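Local coordinates for protein biliverdin reductase (Synechocystis sp., PDB 5B3V) that probably reduces biliverdin to bilirubin, with NADPH bound to a Rossmann-fold domain as the hydride donor, at residues L77-T82 and V102-L107; L127-H132 and K302-D307; A24-A29 and A52-T57. All coordinates share one frame; numbering follows the deposited sequence.

Contact 1 (L77-T82 and V102-L107); sequences LVLIAT and VLEYPL. With NAP (NADP nicotinamide-adenine-dinucleotide phosphate), chain E.
V78, I80, V102 and E104 join two neighbouring parallel strands by a ladder of three backbone hydrogen bonds: V102 N to V78 O, I80 N to V102 O, and E104 N to I80 O. The strand axes lie 4.8 Å apart and only 4° from parallel. On one face of the sheet the L79 side chain crosses that of V102, CD1 of the leucine 3.8 Å from CG1 of the valine. On the other, I80 and L103 lie side by side and point the same way. L103 holds CG anti to its carbonyl carbon (chi1 -72°), and its CD2 branch touches I80 CG2 at 3.7 Å and meets CD1 of the same isoleucine as well. Helix 87-96 packs over this second face, with I90 and A91 against I80.

E104 is the side chain that leads from the ladder to the cofactor. Its CB lies 3.3 Å from C1D of the NADP nicotinamide ribose, and CG passes N1N of the nicotinamide at 3.8 Å. There the chain bends (chi2 61°) and turns the carboxylate back over the first strand. OE1 comes down on the methyl of A81, 3.3 Å from its CB, and also faces the CD2 branch of L79. OE2 reaches past both segments to a salt bridge with R28, while the carboxylate of E131 stands close by.

One residue further on, Y105 sets its ring beneath the nicotinamide, whose C6N sits 3.8 Å above the centre of the ring plane. A cis peptide follows before P106. Strand 77-80, helix 87-96 and strand 100-104 make up a beta-alpha-beta unit, right-handed as is usual in Rossmann folds, and the NADP lies across the carboxyl ends of its strands.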
# COMPACT_ATOMS: atom_id res chain seq x y z
N LEU A 77 19.94 -0.02 -5.45
CA LEU A 77 18.61 -0.17 -4.89
C LEU A 77 17.58 -0.19 -6.01
O LEU A 77 17.62 0.66 -6.91
CB LEU A 77 18.30 0.97 -3.90
CG LEU A 77 17.00 0.93 -3.10
CD1 LEU A 77 17.23 1.46 -1.69
CD2 LEU A 77 15.90 1.75 -3.77
N VAL A 78 16.67 -1.15 -5.96
CA VAL A 78 15.56 -1.25 -6.90
C VAL A 78 14.31 -0.72 -6.23
O VAL A 78 13.99 -1.12 -5.10
CB VAL A 78 15.36 -2.69 -7.38
CG1 VAL A 78 14.08 -2.81 -8.19
CG2 VAL A 78 16.55 -3.16 -8.19
N LEU A 79 13.61 0.19 -6.89
CA LEU A 79 12.34 0.71 -6.41
C LEU A 79 11.23 0.16 -7.30
O LEU A 79 11.17 0.48 -8.49
CB LEU A 79 12.30 2.23 -6.39
CG LEU A 79 11.03 2.75 -5.72
CD1 LEU A 79 11.38 3.72 -4.61
CD2 LEU A 79 10.08 3.37 -6.73
N ILE A 80 10.35 -0.63 -6.71
CA ILE A 80 9.31 -1.35 -7.44
C ILE A 80 8.01 -0.59 -7.24
O ILE A 80 7.39 -0.67 -6.17
CB ILE A 80 9.22 -2.80 -6.99
CG1 ILE A 80 10.53 -3.53 -7.31
CG2 ILE A 80 8.05 -3.50 -7.65
CD1 ILE A 80 10.68 -4.85 -6.61
N ALA A 81 7.60 0.16 -8.26
CA ALA A 81 6.33 0.87 -8.28
C ALA A 81 5.56 0.55 -9.55
O ALA A 81 5.04 1.44 -10.23
CB ALA A 81 6.54 2.38 -8.14
N THR A 82 5.51 -0.73 -9.91
CA THR A 82 4.81 -1.20 -11.10
C THR A 82 3.57 -1.97 -10.68
O THR A 82 3.18 -1.98 -9.51
CB THR A 82 5.75 -2.05 -11.97
OG1 THR A 82 5.04 -2.52 -13.12
CG2 THR A 82 6.27 -3.23 -11.17
N VAL A 102 12.94 -1.53 -2.30
CA VAL A 102 11.81 -0.78 -1.77
C VAL A 102 10.61 -1.05 -2.66
O VAL A 102 10.70 -0.94 -3.89
CB VAL A 102 12.11 0.73 -1.71
CG1 VAL A 102 10.82 1.53 -1.55
CG2 VAL A 102 13.07 1.04 -0.57
N LEU A 103 9.49 -1.41 -2.04
CA LEU A 103 8.26 -1.72 -2.77
C LEU A 103 7.13 -0.81 -2.31
O LEU A 103 7.03 -0.48 -1.13
CB LEU A 103 7.83 -3.18 -2.59
CG LEU A 103 8.62 -4.30 -3.26
CD1 LEU A 103 9.09 -5.30 -2.23
CD2 LEU A 103 7.75 -4.98 -4.31
N GLU A 104 6.31 -0.40 -3.27
CA GLU A 104 4.97 0.08 -2.96
C GLU A 104 4.08 -1.12 -2.69
O GLU A 104 4.20 -2.15 -3.36
CB GLU A 104 4.43 0.90 -4.14
CG GLU A 104 4.57 2.40 -4.01
CD GLU A 104 6.01 2.86 -3.88
OE1 GLU A 104 6.73 2.85 -4.90
OE2 GLU A 104 6.43 3.24 -2.77
N TYR A 105 3.22 -1.01 -1.69
CA TYR A 105 2.40 -2.16 -1.30
C TYR A 105 1.47 -2.57 -2.45
O TYR A 105 1.08 -1.74 -3.26
CB TYR A 105 1.60 -1.87 -0.02
CG TYR A 105 0.49 -0.83 -0.13
CD1 TYR A 105 -0.71 -1.12 -0.77
CD2 TYR A 105 0.62 0.42 0.47
CE1 TYR A 105 -1.73 -0.19 -0.85
CE2 TYR A 105 -0.39 1.35 0.40
CZ TYR A 105 -1.56 1.05 -0.27
OH TYR A 105 -2.57 1.98 -0.34
N PRO A 106 1.12 -3.87 -2.53
CA PRO A 106 1.48 -4.95 -1.61
C PRO A 106 2.88 -5.50 -1.83
O PRO A 106 3.44 -5.36 -2.93
CB PRO A 106 0.43 -6.02 -1.93
CG PRO A 106 0.18 -5.84 -3.38
CD PRO A 106 0.25 -4.35 -3.62
N LEU A 107 3.44 -6.10 -0.79
CA LEU A 107 4.70 -6.84 -0.91
C LEU A 107 4.62 -7.85 -2.04
O LEU A 107 5.44 -7.85 -2.96
CB LEU A 107 5.01 -7.52 0.43
CG LEU A 107 6.11 -8.57 0.52
CD1 LEU A 107 7.44 -8.02 0.05
CD2 LEU A 107 6.22 -9.10 1.95
PA NAP E . 0.08 3.78 -12.18
O1A NAP E . 0.16 5.25 -12.07
O2A NAP E . -0.93 3.18 -13.07
O5B NAP E . 1.53 3.26 -12.65
C5B NAP E . 1.86 1.95 -13.10
C4B NAP E . 3.12 1.92 -14.01
O4B NAP E . 2.30 0.83 -14.56
C3B NAP E . 3.44 2.45 -15.44
O3B NAP E . 4.78 2.10 -15.81
C2B NAP E . 2.41 1.64 -16.14
O2B NAP E . 2.44 1.62 -17.60
C1B NAP E . 3.01 0.32 -15.65
N9A NAP E . 2.19 -0.78 -16.19
C8A NAP E . 0.90 -0.70 -16.46
N7A NAP E . 0.52 -1.86 -16.98
C5A NAP E . 1.59 -2.65 -17.05
C6A NAP E . 1.72 -3.91 -17.49
N6A NAP E . 0.61 -4.49 -17.93
N1A NAP E . 2.90 -4.55 -17.48
C2A NAP E . 4.02 -3.86 -16.99
N3A NAP E . 3.85 -2.55 -16.53
C4A NAP E . 2.64 -1.97 -16.60
O3 NAP E . -0.21 3.18 -10.70
PN NAP E . 0.39 3.60 -9.25
O1N NAP E . -0.74 4.02 -8.40
O2N NAP E . 1.53 4.51 -9.47
O5D NAP E . 0.95 2.20 -8.68
C5D NAP E . 2.27 1.66 -8.60
C4D NAP E . 2.22 0.46 -7.61
O4D NAP E . 1.71 1.58 -6.75
C3D NAP E . 1.10 -0.46 -7.05
O3D NAP E . 1.65 -1.36 -6.09
C2D NAP E . 0.26 0.56 -6.38
O2D NAP E . -0.75 -0.07 -5.58
C1D NAP E . 1.37 1.02 -5.49
N1N NAP E . 0.87 2.11 -4.63
C2N NAP E . 0.42 3.29 -5.22
C3N NAP E . -0.05 4.32 -4.43
C7N NAP E . -0.47 5.50 -5.02
O7N NAP E . -0.55 5.61 -6.24
N7N NAP E . -0.82 6.45 -4.18
C4N NAP E . -0.05 4.21 -3.04
C5N NAP E . 0.39 3.04 -2.45
C6N NAP E . 0.85 1.99 -3.23
P2B NAP E . 2.13 2.80 -18.62
O1X NAP E . 1.37 2.10 -19.66
O2X NAP E . 1.39 3.79 -17.83
O3X NAP E . 3.49 3.24 -19.04

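Contact 2 (L127-H132 and K302-D307); sequences LLHVEH and KPLYVD. With NAP (NADP nicotinamide-adenine-dinucleotide phosphate), chain E.
Y305 drives its ring toward the end of strand 128-131 and presents its hydroxyl to the backbone of H132, whose N donates a nearly straight hydrogen bond to OH (2.8 Å, 168°). The tyrosine starts with CG between its backbone N and carbonyl carbon (chi1 66°), and from there the ring runs on until CE2 meets H132 O edge-on, at 3.2 Å. The imidazole of H129 stands steeply to this phenol: the ring planes are 74° apart and the centroids 5.9 Å, an oblique pairing in which H129 CE1 meets Y305 CE1.

Two aliphatic side chains fill in around the rings. L304 crosses H129 obliquely, with CD2 over one imidazole face toward the rim and CD1 3.7 Å from ND1; CD1 also reaches L127. V306 comes at about a right angle to H129 and puts CG1 3.6 Å from CE1. The same methyl lies over a face of its neighbour Y305 and touches V130 O, while CG2 faces H132.

Polar atoms fix how the imidazole is turned. A water in the plane of the H129 ring lies 2.6 Å from ND1 and donates to V306 O at 2.7 Å. The other ring nitrogen, NE2, is hydrogen-bonded to D290, and the same carboxylate oxygen also holds the Y305 hydroxyl. On the strand's cofactor side E131 OE1 approaches C6N of the NADP nicotinamide at 3.5 Å, while E131 OE2 accepts from the backbone N of I133.

The contact fastens the edge strand of the Rossmann sheet to the loop between helices 286-300 and 308-324. It belongs to the seam where the C-terminal part of the chain packs back on the nucleotide-binding part, consistent with the two-part build of the Gfo/Idh/MocA family.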
# COMPACT_ATOMS: atom_id res chain seq x y z
N LEU A 127 18.11 -4.58 2.32
CA LEU A 127 16.90 -3.92 2.78
C LEU A 127 15.70 -4.38 1.97
O LEU A 127 15.71 -4.33 0.73
CB LEU A 127 17.04 -2.40 2.68
CG LEU A 127 15.73 -1.65 2.93
CD1 LEU A 127 15.28 -1.82 4.37
CD2 LEU A 127 15.84 -0.18 2.56
N LEU A 128 14.65 -4.81 2.66
CA LEU A 128 13.36 -5.12 2.05
C LEU A 128 12.31 -4.31 2.79
O LEU A 128 11.88 -4.69 3.88
CB LEU A 128 13.05 -6.61 2.10
CG LEU A 128 11.68 -7.01 1.55
CD1 LEU A 128 11.53 -6.54 0.11
CD2 LEU A 128 11.49 -8.51 1.64
N HIS A 129 11.90 -3.18 2.20
CA HIS A 129 10.95 -2.28 2.81
C HIS A 129 9.72 -2.15 1.92
O HIS A 129 9.85 -1.96 0.71
CB HIS A 129 11.57 -0.90 3.05
CG HIS A 129 10.57 0.17 3.35
ND1 HIS A 129 9.90 0.24 4.56
CD2 HIS A 129 10.11 1.21 2.61
CE1 HIS A 129 9.08 1.28 4.54
NE2 HIS A 129 9.19 1.88 3.37
N VAL A 130 8.54 -2.26 2.53
CA VAL A 130 7.28 -1.99 1.85
C VAL A 130 6.76 -0.64 2.33
O VAL A 130 6.65 -0.39 3.54
CB VAL A 130 6.24 -3.10 2.11
CG1 VAL A 130 4.93 -2.76 1.42
CG2 VAL A 130 6.77 -4.43 1.62
N GLU A 131 6.47 0.24 1.38
CA GLU A 131 5.92 1.55 1.71
C GLU A 131 4.48 1.41 2.18
O GLU A 131 3.70 0.62 1.64
CB GLU A 131 6.01 2.47 0.49
CG GLU A 131 5.01 3.62 0.45
CD GLU A 131 3.65 3.20 -0.08
OE1 GLU A 131 3.61 2.49 -1.10
OE2 GLU A 131 2.63 3.56 0.54
N HIS A 132 4.12 2.20 3.21
CA HIS A 132 2.75 2.23 3.74
C HIS A 132 2.43 3.68 4.12
O HIS A 132 2.51 4.07 5.28
CB HIS A 132 2.59 1.29 4.93
CG HIS A 132 2.49 -0.15 4.54
ND1 HIS A 132 1.29 -0.77 4.27
CD2 HIS A 132 3.45 -1.10 4.38
CE1 HIS A 132 1.51 -2.04 3.96
NE2 HIS A 132 2.81 -2.26 4.02
N LYS A 302 18.35 4.88 11.27
CA LYS A 302 17.10 5.26 11.92
C LYS A 302 16.01 4.27 11.56
O LYS A 302 15.76 4.04 10.37
CB LYS A 302 16.70 6.67 11.51
CG LYS A 302 15.39 7.13 12.13
CD LYS A 302 14.94 8.47 11.57
CE LYS A 302 13.69 8.95 12.29
NZ LYS A 302 12.67 7.86 12.40
N PRO A 303 15.34 3.65 12.54
CA PRO A 303 14.31 2.65 12.22
C PRO A 303 13.20 3.23 11.36
O PRO A 303 12.82 4.40 11.48
CB PRO A 303 13.78 2.24 13.60
CG PRO A 303 14.91 2.54 14.54
CD PRO A 303 15.56 3.77 13.99
N LEU A 304 12.68 2.39 10.47
CA LEU A 304 11.60 2.79 9.58
C LEU A 304 10.27 2.86 10.32
O LEU A 304 10.04 2.15 11.31
CB LEU A 304 11.51 1.84 8.39
CG LEU A 304 12.64 2.03 7.38
CD1 LEU A 304 12.89 0.76 6.59
CD2 LEU A 304 12.34 3.19 6.45
N TYR A 305 9.39 3.73 9.83
CA TYR A 305 8.11 3.97 10.50
C TYR A 305 7.21 2.75 10.50
O TYR A 305 6.33 2.65 11.36
CB TYR A 305 7.39 5.15 9.84
CG TYR A 305 6.96 4.86 8.42
CD1 TYR A 305 7.83 5.05 7.36
CD2 TYR A 305 5.68 4.39 8.15
CE1 TYR A 305 7.44 4.79 6.06
CE2 TYR A 305 5.28 4.13 6.85
CZ TYR A 305 6.17 4.33 5.81
OH TYR A 305 5.79 4.07 4.52
N VAL A 306 7.40 1.84 9.55
CA VAL A 306 6.66 0.59 9.48
C VAL A 306 7.67 -0.54 9.40
O VAL A 306 8.75 -0.40 8.81
CB VAL A 306 5.68 0.56 8.28
CG1 VAL A 306 6.45 0.59 6.96
CG2 VAL A 306 4.77 -0.66 8.35
N ASP A 307 7.34 -1.66 10.03
CA ASP A 307 8.16 -2.85 9.94
C ASP A 307 7.73 -3.70 8.76
O ASP A 307 6.55 -3.70 8.38
CB ASP A 307 8.08 -3.67 11.23
CG ASP A 307 8.72 -2.98 12.41
OD1 ASP A 307 9.56 -2.08 12.18
OD2 ASP A 307 8.39 -3.33 13.56
PA NAP E . 0.08 3.78 -12.18
O1A NAP E . 0.16 5.25 -12.07
O2A NAP E . -0.93 3.18 -13.07
O5B NAP E . 1.53 3.26 -12.65
C5B NAP E . 1.86 1.95 -13.10
C4B NAP E . 3.12 1.92 -14.01
O4B NAP E . 2.30 0.83 -14.56
C3B NAP E . 3.44 2.45 -15.44
O3B NAP E . 4.78 2.10 -15.81
C2B NAP E . 2.41 1.64 -16.14
O2B NAP E . 2.44 1.62 -17.60
C1B NAP E . 3.01 0.32 -15.65
N9A NAP E . 2.19 -0.78 -16.19
C8A NAP E . 0.90 -0.70 -16.46
N7A NAP E . 0.52 -1.86 -16.98
C5A NAP E . 1.59 -2.65 -17.05
C6A NAP E . 1.72 -3.91 -17.49
N6A NAP E . 0.61 -4.49 -17.93
N1A NAP E . 2.90 -4.55 -17.48
C2A NAP E . 4.02 -3.86 -16.99
N3A NAP E . 3.85 -2.55 -16.53
C4A NAP E . 2.64 -1.97 -16.60
O3 NAP E . -0.21 3.18 -10.70
PN NAP E . 0.39 3.60 -9.25
O1N NAP E . -0.74 4.02 -8.40
O2N NAP E . 1.53 4.51 -9.47
O5D NAP E . 0.95 2.20 -8.68
C5D NAP E . 2.27 1.66 -8.60
C4D NAP E . 2.22 0.46 -7.61
O4D NAP E . 1.71 1.58 -6.75
C3D NAP E . 1.10 -0.46 -7.05
O3D NAP E . 1.65 -1.36 -6.09
C2D NAP E . 0.26 0.56 -6.38
O2D NAP E . -0.75 -0.07 -5.58
C1D NAP E . 1.37 1.02 -5.49
N1N NAP E . 0.87 2.11 -4.63
C2N NAP E . 0.42 3.29 -5.22
C3N NAP E . -0.05 4.32 -4.43
C7N NAP E . -0.47 5.50 -5.02
O7N NAP E . -0.55 5.61 -6.24
N7N NAP E . -0.82 6.45 -4.18
C4N NAP E . -0.05 4.21 -3.04
C5N NAP E . 0.39 3.04 -2.45
C6N NAP E . 0.85 1.99 -3.23
P2B NAP E . 2.13 2.80 -18.62
O1X NAP E . 1.37 2.10 -19.66
O2X NAP E . 1.39 3.79 -17.83
O3X NAP E . 3.49 3.24 -19.04
O HOH W 1 9.42 -1.48 6.41

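Contact 3 (A24-A29 and A52-T57); sequences AAQRRA and AKFADT. With NAP (NADP nicotinamide-adenine-dinucleotide phosphate), chain E.
F54 reaches across from one helix to the backbone and methyls of the other, laying its ring against A25, Q26 and A29. Its CE1 meets A25 O at 3.8 Å, with the carbonyl at the ring's edge and near its plane, and A25 CB is only slightly further from the same carbon. CZ lies 3.8 Å from A29 CB, which meets the ring obliquely. Q26 slides past the ring in the opposite direction, so that its CG lies 4.1 Å from F54 CD1 while its amide plane is turned 61° from the ring.

Beyond the ring, K53 bends twice along its chain and brings NZ across the Q26 side chain, 3.7 Å from CD, a near approach without a hydrogen bond. The polar partner of Q26 is T21, whose carbonyl accepts from NE2 and holds the amide by the cofactor loop. A leucine in its place would probably leave T21 O without its amide donor and take from K53 NZ the polar group beside it.

What aims F54 is its first torsion, CG anti to the backbone N (chi1 -165°), with F43 and F58 meeting the ring from outside the two segments. In its own helix, T57 OG1 donates to K53 O at 3.0 Å from above the carbonyl plane, and T57 N bonds to that oxygen too. On the other helix A24 N gives a hydrogen bond of 3.0 Å to O2N of the NADP nicotinamide-side phosphate.

Helices 23-34 and 48-58 run nearly parallel, their local axes 12° apart and 11.6 Å distant. I18 of strand 14-19 lies under A25 and A29, L40 of strand 38-44 touches A29, and helix 286-300 brings F287 against A24 and R28.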
# COMPACT_ATOMS: atom_id res chain seq x y z
N ALA A 24 3.15 6.89 -8.51
CA ALA A 24 4.09 6.60 -7.43
C ALA A 24 5.53 6.64 -7.93
O ALA A 24 6.42 7.12 -7.22
CB ALA A 24 3.78 5.23 -6.83
N ALA A 25 5.78 6.16 -9.14
CA ALA A 25 7.13 6.17 -9.68
C ALA A 25 7.64 7.59 -9.87
O ALA A 25 8.84 7.85 -9.71
CB ALA A 25 7.18 5.41 -11.01
N GLN A 26 6.75 8.53 -10.19
CA GLN A 26 7.18 9.90 -10.46
C GLN A 26 7.54 10.63 -9.17
O GLN A 26 8.54 11.35 -9.11
CB GLN A 26 6.10 10.64 -11.24
CG GLN A 26 5.93 10.14 -12.66
CD GLN A 26 4.61 10.56 -13.28
OE1 GLN A 26 4.06 11.61 -12.95
NE2 GLN A 26 4.09 9.73 -14.18
N ARG A 27 6.71 10.47 -8.13
CA ARG A 27 7.02 11.08 -6.84
C ARG A 27 8.36 10.58 -6.31
O ARG A 27 9.12 11.34 -5.70
CB ARG A 27 5.91 10.77 -5.83
CG ARG A 27 4.49 10.96 -6.34
CD ARG A 27 4.04 12.42 -6.31
NE ARG A 27 4.50 13.18 -7.47
CZ ARG A 27 4.06 12.99 -8.71
NH1 ARG A 27 3.15 12.07 -8.97
NH2 ARG A 27 4.54 13.73 -9.70
N ARG A 28 8.65 9.35 -6.58
CA ARG A 28 9.94 8.80 -6.18
C ARG A 28 11.07 9.45 -6.95
O ARG A 28 12.09 9.84 -6.37
CB ARG A 28 9.94 7.29 -6.39
CG ARG A 28 8.96 6.55 -5.50
CD ARG A 28 9.42 6.60 -4.06
NE ARG A 28 8.57 5.79 -3.19
CZ ARG A 28 8.91 5.39 -1.97
NH1 ARG A 28 10.09 5.72 -1.47
NH2 ARG A 28 8.07 4.65 -1.25
N ALA A 29 10.94 9.51 -8.24
CA ALA A 29 11.97 10.14 -9.06
C ALA A 29 12.25 11.56 -8.58
O ALA A 29 13.41 11.97 -8.45
CB ALA A 29 11.55 10.13 -10.53
N ALA A 52 8.74 7.44 -22.56
CA ALA A 52 9.40 8.63 -23.10
C ALA A 52 9.12 9.86 -22.24
O ALA A 52 10.02 10.68 -22.04
CB ALA A 52 8.95 8.86 -24.54
N LYS A 53 7.89 10.01 -21.75
CA LYS A 53 7.57 11.11 -20.85
C LYS A 53 8.46 11.06 -19.61
O LYS A 53 9.11 12.05 -19.25
CB LYS A 53 6.09 11.05 -20.45
CG LYS A 53 5.49 12.37 -19.95
CD LYS A 53 5.93 12.75 -18.54
CE LYS A 53 5.61 11.66 -17.54
NZ LYS A 53 6.32 11.88 -16.26
N PHE A 54 8.49 9.90 -18.95
CA PHE A 54 9.32 9.72 -17.77
C PHE A 54 10.78 10.02 -18.07
O PHE A 54 11.45 10.72 -17.30
CB PHE A 54 9.16 8.29 -17.25
CG PHE A 54 9.67 8.07 -15.86
CD1 PHE A 54 8.81 8.10 -14.77
CD2 PHE A 54 11.02 7.83 -15.64
CE1 PHE A 54 9.28 7.90 -13.49
CE2 PHE A 54 11.49 7.62 -14.36
CZ PHE A 54 10.62 7.66 -13.28
N ALA A 55 11.29 9.51 -19.19
CA ALA A 55 12.69 9.73 -19.54
C ALA A 55 12.97 11.21 -19.78
O ALA A 55 13.98 11.74 -19.31
CB ALA A 55 13.06 8.90 -20.77
N ASP A 56 12.08 11.89 -20.50
CA ASP A 56 12.27 13.31 -20.77
C ASP A 56 12.12 14.14 -19.50
O ASP A 56 12.89 15.08 -19.28
CB ASP A 56 11.28 13.78 -21.83
CG ASP A 56 11.63 15.14 -22.40
OD1 ASP A 56 11.19 16.16 -21.82
OD2 ASP A 56 12.34 15.19 -23.42
N THR A 57 11.15 13.79 -18.65
CA THR A 57 10.89 14.59 -17.46
C THR A 57 12.03 14.50 -16.46
O THR A 57 12.38 15.49 -15.80
CB THR A 57 9.57 14.14 -16.82
OG1 THR A 57 8.48 14.53 -17.66
CG2 THR A 57 9.39 14.77 -15.44
PA NAP E . 0.08 3.78 -12.18
O1A NAP E . 0.16 5.25 -12.07
O2A NAP E . -0.93 3.18 -13.07
O5B NAP E . 1.53 3.26 -12.65
C5B NAP E . 1.86 1.95 -13.10
C4B NAP E . 3.12 1.92 -14.01
O4B NAP E . 2.30 0.83 -14.56
C3B NAP E . 3.44 2.45 -15.44
O3B NAP E . 4.78 2.10 -15.81
C2B NAP E . 2.41 1.64 -16.14
O2B NAP E . 2.44 1.62 -17.60
C1B NAP E . 3.01 0.32 -15.65
N9A NAP E . 2.19 -0.78 -16.19
C8A NAP E . 0.90 -0.70 -16.46
N7A NAP E . 0.52 -1.86 -16.98
C5A NAP E . 1.59 -2.65 -17.05
C6A NAP E . 1.72 -3.91 -17.49
N6A NAP E . 0.61 -4.49 -17.93
N1A NAP E . 2.90 -4.55 -17.48
C2A NAP E . 4.02 -3.86 -16.99
N3A NAP E . 3.85 -2.55 -16.53
C4A NAP E . 2.64 -1.97 -16.60
O3 NAP E . -0.21 3.18 -10.70
PN NAP E . 0.39 3.60 -9.25
O1N NAP E . -0.74 4.02 -8.40
O2N NAP E . 1.53 4.51 -9.47
O5D NAP E . 0.95 2.20 -8.68
C5D NAP E . 2.27 1.66 -8.60
C4D NAP E . 2.22 0.46 -7.61
O4D NAP E . 1.71 1.58 -6.75
C3D NAP E . 1.10 -0.46 -7.05
O3D NAP E . 1.65 -1.36 -6.09
C2D NAP E . 0.26 0.56 -6.38
O2D NAP E . -0.75 -0.07 -5.58
C1D NAP E . 1.37 1.02 -5.49
N1N NAP E . 0.87 2.11 -4.63
C2N NAP E . 0.42 3.29 -5.22
C3N NAP E . -0.05 4.32 -4.43
C7N NAP E . -0.47 5.50 -5.02
O7N NAP E . -0.55 5.61 -6.24
N7N NAP E . -0.82 6.45 -4.18
C4N NAP E . -0.05 4.21 -3.04
C5N NAP E . 0.39 3.04 -2.45
C6N NAP E . 0.85 1.99 -3.23
P2B NAP E . 2.13 2.80 -18.62
O1X NAP E . 1.37 2.10 -19.66
O2X NAP E . 1.39 3.79 -17.83
O3X NAP E . 3.49 3.24 -19.04

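How the contacts relate
Along the chain contact 3 closes first, contact 1 follows and contact 2 opens last. Contacts 1 and 2 meet in one parallel sheet, their centres about 12 Å apart, because strands 100-104 and 128-131 are neighbours: L103 N and O make probable hydrogen bonds with H129 O and E131 N. Contact 3 lies on helices packed against that sheet, its centre about 15 Å from that of contact 1 and about 23 Å from that of contact 2; R28 ties it to the former through E104. All three touch the NADP, at its pyrophosphate or nicotinamide end. Of the three, contact 2 has a segment in the C-terminal region, and is one place where that region meets the cofactor-binding part.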